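4-alpha-glucanotransferase (Aquifex aeolicus, PDB 1TZ7) is an amylomaltase, also called D-enzyme, a glucanotransferase built around a barrel of eight parallel strands. Local coordinates at residues K207-L212 against L297-F302. Sequence-based numbering, arbitrary orientation.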
# COMPACT_ATOMS: atom_id res chain seq x y z
N LYS A 207 -14.54 -3.11 10.24
CA LYS A 207 -15.59 -2.25 10.78
C LYS A 207 -15.04 -0.86 11.13
O LYS A 207 -15.71 0.15 10.93
CB LYS A 207 -16.24 -2.89 12.02
CG LYS A 207 -17.67 -3.39 11.79
CD LYS A 207 -17.76 -4.39 10.62
CE LYS A 207 -18.93 -4.07 9.68
NZ LYS A 207 -20.06 -5.02 9.85
N GLN A 208 -13.81 -0.81 11.64
CA GLN A 208 -13.16 0.46 11.92
C GLN A 208 -12.82 1.21 10.62
O GLN A 208 -12.92 2.43 10.57
CB GLN A 208 -11.91 0.24 12.77
CG GLN A 208 -12.21 -0.08 14.24
CD GLN A 208 -10.97 -0.00 15.12
OE1 GLN A 208 -9.88 0.30 14.65
NE2 GLN A 208 -11.15 -0.28 16.41
N TRP A 209 -12.42 0.48 9.59
CA TRP A 209 -12.13 1.10 8.31
C TRP A 209 -13.40 1.59 7.62
O TRP A 209 -13.40 2.63 6.98
CB TRP A 209 -11.37 0.16 7.39
CG TRP A 209 -11.02 0.83 6.12
CD1 TRP A 209 -11.72 0.78 4.94
CD2 TRP A 209 -9.92 1.71 5.88
NE1 TRP A 209 -11.10 1.56 3.99
CE2 TRP A 209 -9.99 2.14 4.54
CE3 TRP A 209 -8.85 2.17 6.67
CZ2 TRP A 209 -9.05 3.00 3.98
CZ3 TRP A 209 -7.92 3.03 6.11
CH2 TRP A 209 -8.03 3.43 4.78
N GLU A 210 -14.47 0.81 7.74
CA GLU A 210 -15.77 1.18 7.17
C GLU A 210 -16.24 2.51 7.74
O GLU A 210 -16.72 3.37 7.01
CB GLU A 210 -16.80 0.08 7.46
CG GLU A 210 -18.21 0.39 6.97
CD GLU A 210 -19.19 -0.74 7.27
OE1 GLU A 210 -19.53 -0.93 8.45
OE2 GLU A 210 -19.62 -1.42 6.32
N LYS A 211 -16.08 2.68 9.05
CA LYS A 211 -16.47 3.90 9.74
C LYS A 211 -15.61 5.09 9.29
O LYS A 211 -16.11 6.18 9.08
CB LYS A 211 -16.35 3.72 11.26
CG LYS A 211 -17.27 4.61 12.07
CD LYS A 211 -17.07 4.40 13.58
CE LYS A 211 -17.85 3.19 14.10
NZ LYS A 211 -17.02 1.96 14.14
N LEU A 212 -14.31 4.85 9.16
CA LEU A 212 -13.39 5.90 8.75
C LEU A 212 -13.64 6.29 7.30
O LEU A 212 -13.57 7.47 6.94
CB LEU A 212 -11.94 5.43 8.92
CG LEU A 212 -10.86 6.47 8.61
CD1 LEU A 212 -10.88 7.60 9.63
CD2 LEU A 212 -9.49 5.81 8.57
N LEU A 297 -12.04 -2.39 -3.61
CA LEU A 297 -13.01 -1.29 -3.82
C LEU A 297 -14.01 -1.16 -2.65
O LEU A 297 -14.71 -0.17 -2.55
CB LEU A 297 -13.77 -1.47 -5.14
CG LEU A 297 -13.01 -1.10 -6.42
CD1 LEU A 297 -13.87 -1.41 -7.65
CD2 LEU A 297 -12.60 0.38 -6.42
N LYS A 298 -14.07 -2.18 -1.78
CA LYS A 298 -14.78 -2.05 -0.49
C LYS A 298 -14.07 -1.03 0.41
O LYS A 298 -14.70 -0.38 1.25
CB LYS A 298 -14.84 -3.40 0.24
CG LYS A 298 -15.69 -4.45 -0.44
CD LYS A 298 -15.66 -5.78 0.35
CE LYS A 298 -16.63 -6.81 -0.21
NZ LYS A 298 -18.01 -6.62 0.30
N LEU A 299 -12.76 -0.92 0.23
CA LEU A 299 -11.92 -0.09 1.09
C LEU A 299 -11.62 1.26 0.44
O LEU A 299 -11.65 2.29 1.10
CB LEU A 299 -10.61 -0.81 1.41
CG LEU A 299 -10.76 -2.26 1.88
CD1 LEU A 299 -9.39 -2.90 2.06
CD2 LEU A 299 -11.56 -2.32 3.18
N PHE A 300 -11.32 1.24 -0.86
CA PHE A 300 -10.70 2.38 -1.54
C PHE A 300 -11.52 2.84 -2.73
O PHE A 300 -12.32 2.08 -3.27
CB PHE A 300 -9.29 2.03 -2.00
CG PHE A 300 -8.47 1.33 -0.97
CD1 PHE A 300 -8.00 0.05 -1.19
CD2 PHE A 300 -8.16 1.95 0.23
CE1 PHE A 300 -7.23 -0.60 -0.24
CE2 PHE A 300 -7.40 1.31 1.19
CZ PHE A 300 -6.93 0.03 0.95
N ASP A 301 -11.31 4.08 -3.14
CA ASP A 301 -11.91 4.61 -4.36
C ASP A 301 -11.00 4.39 -5.56
O ASP A 301 -11.47 4.05 -6.65
CB ASP A 301 -12.18 6.09 -4.18
CG ASP A 301 -13.11 6.36 -3.04
OD1 ASP A 301 -12.61 6.65 -1.93
OD2 ASP A 301 -14.35 6.29 -3.14
N PHE A 302 -9.70 4.57 -5.35
CA PHE A 302 -8.73 4.31 -6.39
C PHE A 302 -7.72 3.24 -5.97
O PHE A 302 -7.36 3.12 -4.79
CB PHE A 302 -7.99 5.60 -6.77
CG PHE A 302 -8.89 6.64 -7.40
CD1 PHE A 302 -9.16 6.62 -8.77
CD2 PHE A 302 -9.47 7.64 -6.64
CE1 PHE A 302 -9.98 7.58 -9.36
CE2 PHE A 302 -10.30 8.60 -7.22
CZ PHE A 302 -10.55 8.56 -8.58
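Trp209 reaches from one turn of helix 192-218 to Leu299 and Phe300 in the loop that joins helix 287-297 to strand 302-305. The backbones stay apart, and the indole spans the gap. Within 207-212 the helical bonding is regular, with Lys211 N 3.2 Å from Lys207 O. CG of Trp209 is anti to the backbone N (chi1 -177°), which carries the ring away from the helix toward the loop. Trp209 NE1 donates to Leu299 O at 3.0 Å. The bond is nearly straight, with an angle of 165° at the hydrogen, and the oxygen lies in the indole plane. NE1 meets the carbonyl well off the C=O direction, tilted from the carbonyl plane. Beside this bond, Trp209 CD1 packs on Leu299 CD2 at 3.6 Å. On the benzo side, Trp209 CZ2 touches Phe300 CE2 at 3.7 Å, the planes of its six-membered ring and of the Phe300 ring 74° apart. Ile223 of strand 222-227 touches both Trp209 and Phe300. Next in the loop, Asp301 forms a salt bridge with Arg213 of helix 192-218. The buried indole N-H thus has a backbone acceptor, and one directional bond within apolar contacts ties an outer barrel helix to the loop entering strand 302-305.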